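PDB 3LL3: gluconate kinase from Lactobacillus acidophilus, which probably uses ATP to phosphorylate a sugar or sugar acid such as gluconate, in the manner of FGGY-family carbohydrate kinases. Local coordinates for residues I301-N304 against W305-T309; L337-L340 against G341-A345. All blocks are in the same frame, centred on the assembly; numbering follows the deposited sequence.

Contact 1. Residues I301-N304 against W305-T309. With ATP (adenosine-5'-triphosphate), chain C.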
ATOM      1  N   ILE A 301      -6.317  -3.903  16.954  1.00 25.08           N
ATOM      2  CA  ILE A 301      -7.281  -4.462  16.015  1.00 25.11           C
ATOM      3  C   ILE A 301      -6.651  -4.636  14.632  1.00 26.12           C
ATOM      4  O   ILE A 301      -6.967  -5.569  13.895  1.00 26.15           O
ATOM      5  CB  ILE A 301      -8.557  -3.576  15.914  1.00 28.19           C
ATOM      6  CG1 ILE A 301      -9.642  -4.276  15.096  1.00 31.55           C
ATOM      7  CG2 ILE A 301      -8.245  -2.180  15.304  1.00 24.44           C
ATOM      8  CD1 ILE A 301     -11.056  -3.740  15.390  1.00 37.23           C
ATOM      9  N   VAL A 302      -5.748  -3.726  14.292  1.00 24.37           N
ATOM     10  CA  VAL A 302      -5.042  -3.774  13.026  1.00 23.01           C
ATOM     11  C   VAL A 302      -3.883  -4.780  13.090  1.00 26.02           C
ATOM     12  O   VAL A 302      -3.609  -5.492  12.124  1.00 24.81           O
ATOM     13  CB  VAL A 302      -4.550  -2.367  12.596  1.00 24.87           C
ATOM     14  CG1 VAL A 302      -3.613  -2.473  11.392  1.00 21.96           C
ATOM     15  CG2 VAL A 302      -5.756  -1.464  12.260  1.00 24.42           C
ATOM     16  N   PHE A 303      -3.227  -4.861  14.241  1.00 24.34           N
ATOM     17  CA  PHE A 303      -2.252  -5.923  14.476  1.00 24.89           C
ATOM     18  C   PHE A 303      -2.909  -7.289  14.293  1.00 26.82           C
ATOM     19  O   PHE A 303      -2.353  -8.178  13.670  1.00 27.21           O
ATOM     20  CB  PHE A 303      -1.679  -5.812  15.886  1.00 23.72           C
ATOM     21  CG  PHE A 303      -0.740  -6.924  16.249  1.00 24.46           C
ATOM     22  CD1 PHE A 303      -1.208  -8.066  16.872  1.00 25.82           C
ATOM     23  CD2 PHE A 303       0.614  -6.841  15.934  1.00 25.62           C
ATOM     24  CE1 PHE A 303      -0.348  -9.103  17.212  1.00 28.05           C
ATOM     25  CE2 PHE A 303       1.481  -7.866  16.274  1.00 25.71           C
ATOM     26  CZ  PHE A 303       0.996  -9.007  16.910  1.00 27.04           C
ATOM     27  N   ASN A 304      -4.102  -7.439  14.848  1.00 26.74           N
ATOM     28  CA  ASN A 304      -4.874  -8.647  14.667  1.00 28.81           C
ATOM     29  C   ASN A 304      -5.192  -8.922  13.200  1.00 29.87           C
ATOM     30  O   ASN A 304      -5.006 -10.036  12.738  1.00 29.71           O
ATOM     31  CB  ASN A 304      -6.172  -8.566  15.453  1.00 29.32           C
ATOM     32  CG  ASN A 304      -6.900  -9.889  15.506  1.00 36.12           C
ATOM     33  OD1 ASN A 304      -8.034 -10.012  15.017  1.00 41.26           O
ATOM     34  ND2 ASN A 304      -6.260 -10.888  16.101  1.00 35.14           N
ATOM     35  N   TRP A 305      -5.683  -7.915  12.474  1.00 28.85           N
ATOM     36  CA  TRP A 305      -5.941  -8.083  11.041  1.00 28.15           C
ATOM     37  C   TRP A 305      -4.693  -8.560  10.294  1.00 29.29           C
ATOM     38  O   TRP A 305      -4.768  -9.486   9.488  1.00 29.92           O
ATOM     39  CB  TRP A 305      -6.479  -6.800  10.398  1.00 27.69           C
ATOM     40  CG  TRP A 305      -6.465  -6.859   8.894  1.00 29.79           C
ATOM     41  CD1 TRP A 305      -7.460  -7.334   8.076  1.00 31.41           C
ATOM     42  CD2 TRP A 305      -5.401  -6.438   8.025  1.00 27.95           C
ATOM     43  NE1 TRP A 305      -7.080  -7.221   6.753  1.00 29.86           N
ATOM     44  CE2 TRP A 305      -5.822  -6.680   6.696  1.00 29.07           C
ATOM     45  CE3 TRP A 305      -4.138  -5.870   8.241  1.00 26.49           C
ATOM     46  CZ2 TRP A 305      -5.020  -6.381   5.589  1.00 26.64           C
ATOM     47  CZ3 TRP A 305      -3.340  -5.576   7.137  1.00 27.28           C
ATOM     48  CH2 TRP A 305      -3.786  -5.834   5.825  1.00 28.19           C
ATOM     49  N   ALA A 306      -3.554  -7.923  10.556  1.00 27.25           N
ATOM     50  CA  ALA A 306      -2.306  -8.281   9.880  1.00 29.83           C
ATOM     51  C   ALA A 306      -1.849  -9.696  10.213  1.00 32.19           C
ATOM     52  O   ALA A 306      -1.310 -10.393   9.355  1.00 31.99           O
ATOM     53  CB  ALA A 306      -1.202  -7.284  10.201  1.00 29.39           C
ATOM     54  N   ARG A 307      -2.073 -10.100  11.462  1.00 32.29           N
ATOM     55  CA  ARG A 307      -1.663 -11.412  11.954  1.00 34.78           C
ATOM     56  C   ARG A 307      -2.410 -12.512  11.213  1.00 36.00           C
ATOM     57  O   ARG A 307      -1.817 -13.530  10.846  1.00 38.43           O
ATOM     58  CB  ARG A 307      -1.916 -11.522  13.468  1.00 32.05           C
ATOM     59  CG  ARG A 307      -1.644 -12.897  14.045  1.00 36.05           C
ATOM     60  CD  ARG A 307      -1.896 -12.953  15.548  1.00 36.40           C
ATOM     61  NE  ARG A 307      -3.316 -12.839  15.870  1.00 39.70           N
ATOM     62  CZ  ARG A 307      -4.252 -13.692  15.453  1.00 44.04           C
ATOM     63  NH1 ARG A 307      -3.931 -14.726  14.687  1.00 46.32           N
ATOM     64  NH2 ARG A 307      -5.520 -13.508  15.793  1.00 45.17           N
ATOM     65  N   GLN A 308      -3.705 -12.294  10.995  1.00 33.19           N
ATOM     66  CA  GLN A 308      -4.556 -13.250  10.295  1.00 37.55           C
ATOM     67  C   GLN A 308      -4.435 -13.186   8.778  1.00 37.96           C
ATOM     68  O   GLN A 308      -4.689 -14.175   8.094  1.00 41.20           O
ATOM     69  CB  GLN A 308      -6.024 -12.997  10.631  1.00 41.23           C
ATOM     70  CG  GLN A 308      -6.439 -13.329  12.057  1.00 45.20           C
ATOM     71  CD  GLN A 308      -7.945 -13.401  12.185  1.00 53.35           C
ATOM     72  OE1 GLN A 308      -8.593 -12.458  12.663  1.00 50.56           O
ATOM     73  NE2 GLN A 308      -8.522 -14.514  11.718  1.00 59.66           N
ATOM     74  N   THR A 309      -4.082 -12.019   8.249  1.00 34.19           N
ATOM     75  CA  THR A 309      -4.114 -11.793   6.805  1.00 34.90           C
ATOM     76  C   THR A 309      -2.754 -12.037   6.166  1.00 35.67           C
ATOM     77  O   THR A 309      -2.665 -12.697   5.135  1.00 32.67           O
ATOM     78  CB  THR A 309      -4.610 -10.375   6.474  1.00 33.41           C
ATOM     79  OG1 THR A 309      -5.952 -10.238   6.933  1.00 33.71           O
ATOM     80  CG2 THR A 309      -4.570 -10.104   4.979  1.00 32.36           C
TER
HETATM   81  PG  ATP C1760      -9.949  -4.061  27.750  1.00 65.57           P
HETATM   82  O1G ATP C1760      -9.846  -5.712  27.584  1.00 56.62           O
HETATM   83  O2G ATP C1760      -9.123  -3.571  29.105  1.00 54.67           O
HETATM   84  O3G ATP C1760     -11.353  -3.661  27.812  1.00 63.04           O
HETATM   85  PB  ATP C1760      -8.977  -4.186  25.057  1.00 44.19           P
HETATM   86  O1B ATP C1760      -8.376  -3.101  23.978  1.00 40.99           O
HETATM   87  O2B ATP C1760     -10.190  -4.829  24.567  1.00 45.61           O
HETATM   88  O3B ATP C1760      -9.250  -3.323  26.449  1.00 51.75           O
HETATM   89  PA  ATP C1760      -6.271  -5.324  25.393  1.00 34.09           P
HETATM   90  O1A ATP C1760      -5.608  -4.010  26.116  1.00 31.64           O
HETATM   91  O2A ATP C1760      -5.819  -6.573  25.990  1.00 38.60           O
HETATM   92  O3A ATP C1760      -7.925  -5.419  25.413  1.00 41.16           O
HETATM   93  O5' ATP C1760      -5.753  -5.297  23.833  1.00 33.57           O
HETATM   94  C5' ATP C1760      -6.327  -6.206  22.924  1.00 33.08           C
HETATM   95  C4' ATP C1760      -5.417  -6.312  21.724  1.00 31.19           C
HETATM   96  O4' ATP C1760      -4.091  -6.777  21.916  1.00 31.75           O
HETATM   97  C3' ATP C1760      -5.924  -6.910  20.378  1.00 30.05           C
HETATM   98  O3' ATP C1760      -6.430  -5.974  19.471  1.00 30.97           O
HETATM   99  C2' ATP C1760      -4.750  -7.843  19.906  1.00 30.08           C
HETATM  100  O2' ATP C1760      -4.611  -7.892  18.513  1.00 34.10           O
HETATM  101  C1' ATP C1760      -3.601  -7.250  20.691  1.00 33.56           C
HETATM  102  N9  ATP C1760      -2.578  -8.217  21.061  1.00 34.01           N
HETATM  103  C8  ATP C1760      -2.737  -9.398  21.689  1.00 34.49           C
HETATM  104  N7  ATP C1760      -1.431  -9.907  21.935  1.00 33.98           N
HETATM  105  C5  ATP C1760      -0.494  -8.969  21.443  1.00 31.51           C
HETATM  106  C6  ATP C1760       0.919  -8.948  21.430  1.00 31.96           C
HETATM  107  N6  ATP C1760       1.657 -10.046  22.043  1.00 31.99           N
HETATM  108  N1  ATP C1760       1.572  -7.908  20.898  1.00 29.13           N
HETATM  109  C2  ATP C1760       0.887  -6.848  20.350  1.00 28.71           C
HETATM  110  N3  ATP C1760      -0.497  -6.878  20.366  1.00 28.43           N
HETATM  111  C4  ATP C1760      -1.163  -7.935  20.910  1.00 30.21           C
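F303 and R307 lie one turn apart on helix 300-311, and R307 N donates to F303 O at 2.9 Å. The same i to i+4 pattern joins W305 to I301, A306 to V302 and Q308 to N304, so this backbone ladder fixes where each side chain leaves the helix. F303 is the residue to follow. With its CG anti to the backbone N (chi1 176°), the ring is carried out from CB toward the nucleotide, and the adenine lies nearly parallel over one of its faces, offset so that N3 sits toward the rim. CG is 4.1 Å from ATP N3, and CD1 approaches both ATP N3 and the ribose O2' at 3.8 Å. Further out, CE1 lies 4.0 Å from ATP C4 and CZ 4.1 Å from ATP C2. CE1 also meets the aliphatic CD of R307 obliquely, while F320 of helix 317-325 packs edge-to-face with the ring. A flat, apolar phenylalanine suits a place between a base and the apolar side chains P317, F320 and L321; an alanine here would probably leave that part of the adenine without its covering face and F320 without its aromatic partner. Beside it, N304 CB comes within 3.5 Å of ATP O2'. At the other end, T309 OG1 gives a hydrogen bond to W305 O (2.9 Å) and lies above one face of the indole, whose NE1 binds H363 O of the second subunit. The helix thus forms one wall of the adenosine pocket in the C-terminal domain of this actin-like ATPase fold.

Contact 2. Residues L337-L340 against G341-A345. With DXP (1-deoxy-D-xylulose-5-phosphate), chain D; XUL (D-xylulose), chain E.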
ATOM      1  N   LEU A 337       0.301   2.800   6.214  1.00 18.66           N
ATOM      2  CA  LEU A 337      -0.702   3.680   6.823  1.00 21.16           C
ATOM      3  C   LEU A 337      -1.796   2.777   7.407  1.00 21.93           C
ATOM      4  O   LEU A 337      -2.428   2.018   6.681  1.00 20.45           O
ATOM      5  CB  LEU A 337      -1.280   4.672   5.803  1.00 18.49           C
ATOM      6  CG  LEU A 337      -0.301   5.590   5.052  1.00 23.10           C
ATOM      7  CD1 LEU A 337      -1.026   6.515   4.053  1.00 21.28           C
ATOM      8  CD2 LEU A 337       0.511   6.414   6.036  1.00 21.89           C
ATOM      9  N   PRO A 338      -2.007   2.844   8.732  1.00 21.89           N
ATOM     10  CA  PRO A 338      -2.816   1.830   9.432  1.00 21.49           C
ATOM     11  C   PRO A 338      -4.327   2.063   9.419  1.00 21.12           C
ATOM     12  O   PRO A 338      -5.036   1.390  10.168  1.00 22.39           O
ATOM     13  CB  PRO A 338      -2.332   1.926  10.882  1.00 22.53           C
ATOM     14  CG  PRO A 338      -1.692   3.266  11.011  1.00 22.53           C
ATOM     15  CD  PRO A 338      -1.431   3.842   9.646  1.00 21.74           C
ATOM     16  N   TYR A 339      -4.820   2.968   8.583  1.00 21.87           N
ATOM     17  CA  TYR A 339      -6.210   3.401   8.721  1.00 23.69           C
ATOM     18  C   TYR A 339      -7.266   2.414   8.234  1.00 24.57           C
ATOM     19  O   TYR A 339      -8.160   2.800   7.486  1.00 23.82           O
ATOM     20  CB  TYR A 339      -6.414   4.718   8.005  1.00 23.64           C
ATOM     21  CG  TYR A 339      -5.295   5.707   8.181  1.00 22.27           C
ATOM     22  CD1 TYR A 339      -4.848   6.078   9.442  1.00 20.64           C
ATOM     23  CD2 TYR A 339      -4.737   6.326   7.083  1.00 21.42           C
ATOM     24  CE1 TYR A 339      -3.838   7.029   9.584  1.00 22.39           C
ATOM     25  CE2 TYR A 339      -3.731   7.244   7.210  1.00 23.34           C
ATOM     26  CZ  TYR A 339      -3.286   7.603   8.458  1.00 23.96           C
ATOM     27  OH  TYR A 339      -2.283   8.543   8.538  1.00 22.83           O
ATOM     28  N   LEU A 340      -7.196   1.169   8.689  1.00 23.06           N
ATOM     29  CA  LEU A 340      -8.154   0.145   8.261  1.00 24.85           C
ATOM     30  C   LEU A 340      -9.639   0.480   8.544  1.00 26.82           C
ATOM     31  O   LEU A 340     -10.486   0.317   7.679  1.00 27.55           O
ATOM     32  CB  LEU A 340      -7.759  -1.230   8.827  1.00 24.68           C
ATOM     33  CG  LEU A 340      -6.902  -2.097   7.880  1.00 26.55           C
ATOM     34  CD1 LEU A 340      -5.686  -1.344   7.445  1.00 24.04           C
ATOM     35  CD2 LEU A 340      -6.488  -3.367   8.575  1.00 30.49           C
ATOM     36  N   GLY A 341      -9.961   0.968   9.734  1.00 25.20           N
ATOM     37  CA  GLY A 341     -11.356   1.280  10.050  1.00 26.23           C
ATOM     38  C   GLY A 341     -11.749   2.748   9.964  1.00 27.26           C
ATOM     39  O   GLY A 341     -12.524   3.226  10.789  1.00 32.36           O
ATOM     40  N   GLY A 342     -11.234   3.474   8.974  1.00 24.64           N
ATOM     41  CA  GLY A 342     -11.312   4.924   9.026  1.00 26.14           C
ATOM     42  C   GLY A 342     -10.496   5.346  10.238  1.00 25.92           C
ATOM     43  O   GLY A 342      -9.920   4.487  10.926  1.00 26.95           O
ATOM     44  N   GLU A 343     -10.420   6.641  10.525  1.00 24.88           N
ATOM     45  CA  GLU A 343      -9.620   7.066  11.676  1.00 24.13           C
ATOM     46  C   GLU A 343     -10.135   8.334  12.341  1.00 25.83           C
ATOM     47  O   GLU A 343     -10.616   9.253  11.659  1.00 26.59           O
ATOM     48  CB  GLU A 343      -8.147   7.246  11.260  1.00 22.31           C
ATOM     49  CG  GLU A 343      -7.190   7.514  12.416  1.00 24.27           C
ATOM     50  CD  GLU A 343      -7.348   6.503  13.537  1.00 24.61           C
ATOM     51  OE1 GLU A 343      -8.332   6.601  14.322  1.00 26.05           O
ATOM     52  OE2 GLU A 343      -6.484   5.611  13.637  1.00 24.70           O
ATOM     53  N   ARG A 344     -10.047   8.380  13.669  1.00 22.75           N
ATOM     54  CA  ARG A 344     -10.282   9.614  14.395  1.00 23.77           C
ATOM     55  C   ARG A 344      -8.941  10.353  14.477  1.00 23.92           C
ATOM     56  O   ARG A 344      -8.397  10.706  13.440  1.00 24.42           O
ATOM     57  CB  ARG A 344     -10.981   9.347  15.743  1.00 23.62           C
ATOM     58  CG  ARG A 344     -12.467   9.012  15.526  1.00 26.64           C
ATOM     59  CD  ARG A 344     -13.209   8.563  16.788  1.00 28.16           C
ATOM     60  NE  ARG A 344     -12.717   7.273  17.252  1.00 28.50           N
ATOM     61  CZ  ARG A 344     -12.770   6.861  18.516  1.00 33.72           C
ATOM     62  NH1 ARG A 344     -13.302   7.640  19.447  1.00 32.07           N
ATOM     63  NH2 ARG A 344     -12.278   5.671  18.851  1.00 33.06           N
ATOM     64  N   ALA A 345      -8.385  10.596  15.658  1.00 23.06           N
ATOM     65  CA  ALA A 345      -7.065  11.226  15.689  1.00 23.22           C
ATOM     66  C   ALA A 345      -6.070  10.268  15.053  1.00 23.66           C
ATOM     67  O   ALA A 345      -6.199   9.064  15.241  1.00 22.60           O
ATOM     68  CB  ALA A 345      -6.634  11.548  17.112  1.00 22.65           C
TER
HETATM   69  C1  DXP D3264     -18.259   3.850   7.789  1.00 59.86           C
HETATM   70  C2  DXP D3264     -17.333   2.781   8.440  1.00 59.91           C
HETATM   71  C3  DXP D3264     -17.205   2.821   9.984  1.00 57.87           C
HETATM   72  C4  DXP D3264     -16.742   4.239  10.378  1.00 53.51           C
HETATM   73  C5  DXP D3264     -16.096   4.608  11.736  1.00 50.11           C
HETATM   74  O2  DXP D3264     -16.508   2.242   7.781  1.00 60.88           O
HETATM   75  O3  DXP D3264     -16.513   1.734  10.459  1.00 58.94           O
HETATM   76  O4  DXP D3264     -16.067   4.782   9.288  1.00 55.17           O
HETATM   77  O5  DXP D3264     -14.936   5.398  11.709  1.00 50.30           O
HETATM   78  P   DXP D3264     -14.580   6.709  12.664  1.00 42.23           P
HETATM   79  O2P DXP D3264     -15.294   8.006  12.076  1.00 38.55           O
HETATM   80  O1P DXP D3264     -14.838   6.342  14.203  1.00 36.74           O
HETATM   81  O3P DXP D3264     -13.226   7.079  12.504  1.00 38.57           O
HETATM   82  C1  XUL E7778     -12.381   9.338  24.938  1.00 44.45           C
HETATM   83  C2  XUL E7778     -13.213   9.291  23.645  1.00 45.19           C
HETATM   84  C3  XUL E7778     -13.921   7.975  23.218  1.00 44.11           C
HETATM   85  C4  XUL E7778     -14.015   6.882  24.300  1.00 43.41           C
HETATM   86  C5  XUL E7778     -15.014   7.207  25.427  1.00 40.47           C
HETATM   87  O1  XUL E7778     -11.025   9.554  24.626  1.00 47.29           O
HETATM   88  O2  XUL E7778     -13.268  10.272  22.943  1.00 41.71           O
HETATM   89  O3  XUL E7778     -13.225   7.403  22.138  1.00 41.02           O
HETATM   90  O4  XUL E7778     -14.421   5.693  23.663  1.00 46.77           O
HETATM   91  O5  XUL E7778     -15.465   6.035  26.063  1.00 35.38           O
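A type I beta turn from Y339 to G342 joins strand 335-337 to the sugar-phosphate site, and its closing bond, G342 N to Y339 O, is weak at 3.5 Å. Overlapping its start, an inverse gamma turn is centred on Y339, with L340 N donating to P338 O. G342 has a positive phi (64°), a conformation that suits a residue without a side chain. Beyond the bend, E343 CB packs obliquely against Y339 CD1 at 3.9 Å, with carboxylate and ring planes almost perpendicular. The E343 chain then bends at chi2 (51°), bringing OE1 back to accept R344 N at 2.6 Å through its anti lone pair. OE1 also accepts N297 N and OE2 accepts N298 ND2, so the buried carboxylate is gripped at both oxygens and clamps this backbone to the neighbouring loop. R344 reaches between the two sugars: its CG lies 3.7 Å from DXP O3P, and at the tip NH1 donates to XUL O3 at 2.7 Å, a fairly straight bond (158°). A long, cationic arginine suits this place, passing a phosphate before it grips a hydroxyl, while its NE is held by N297 OD1. Around the turn, Y339 packs on Y478 and R482 of helix 465-485, E343 on N379 of helix 365-388 and V296 of strand 289-296, and R344 on P295 of that strand.

How the contacts relate
Contact 1 lies on helix 300-311, and contact 2 on the loop between strands 335-337 and 354-359, with centres 14 Å apart in the same C-terminal domain. They meet directly: W305 CD2 packs on L340 CD2 at 3.3 Å, and V302 CG2 lies 3.6 Å from P338 O. Contact 1 is partly buried, with Q308 exposed, and relies on regular helix bonds and an aromatic face for the base; contact 2 is buried and irregular, its polar groups held by N297 and N298, while the side chain of R344 reaches the ligands. Helix 365-388 packs against both, and both touch the second subunit. One serves the nucleotide, the other the sugars.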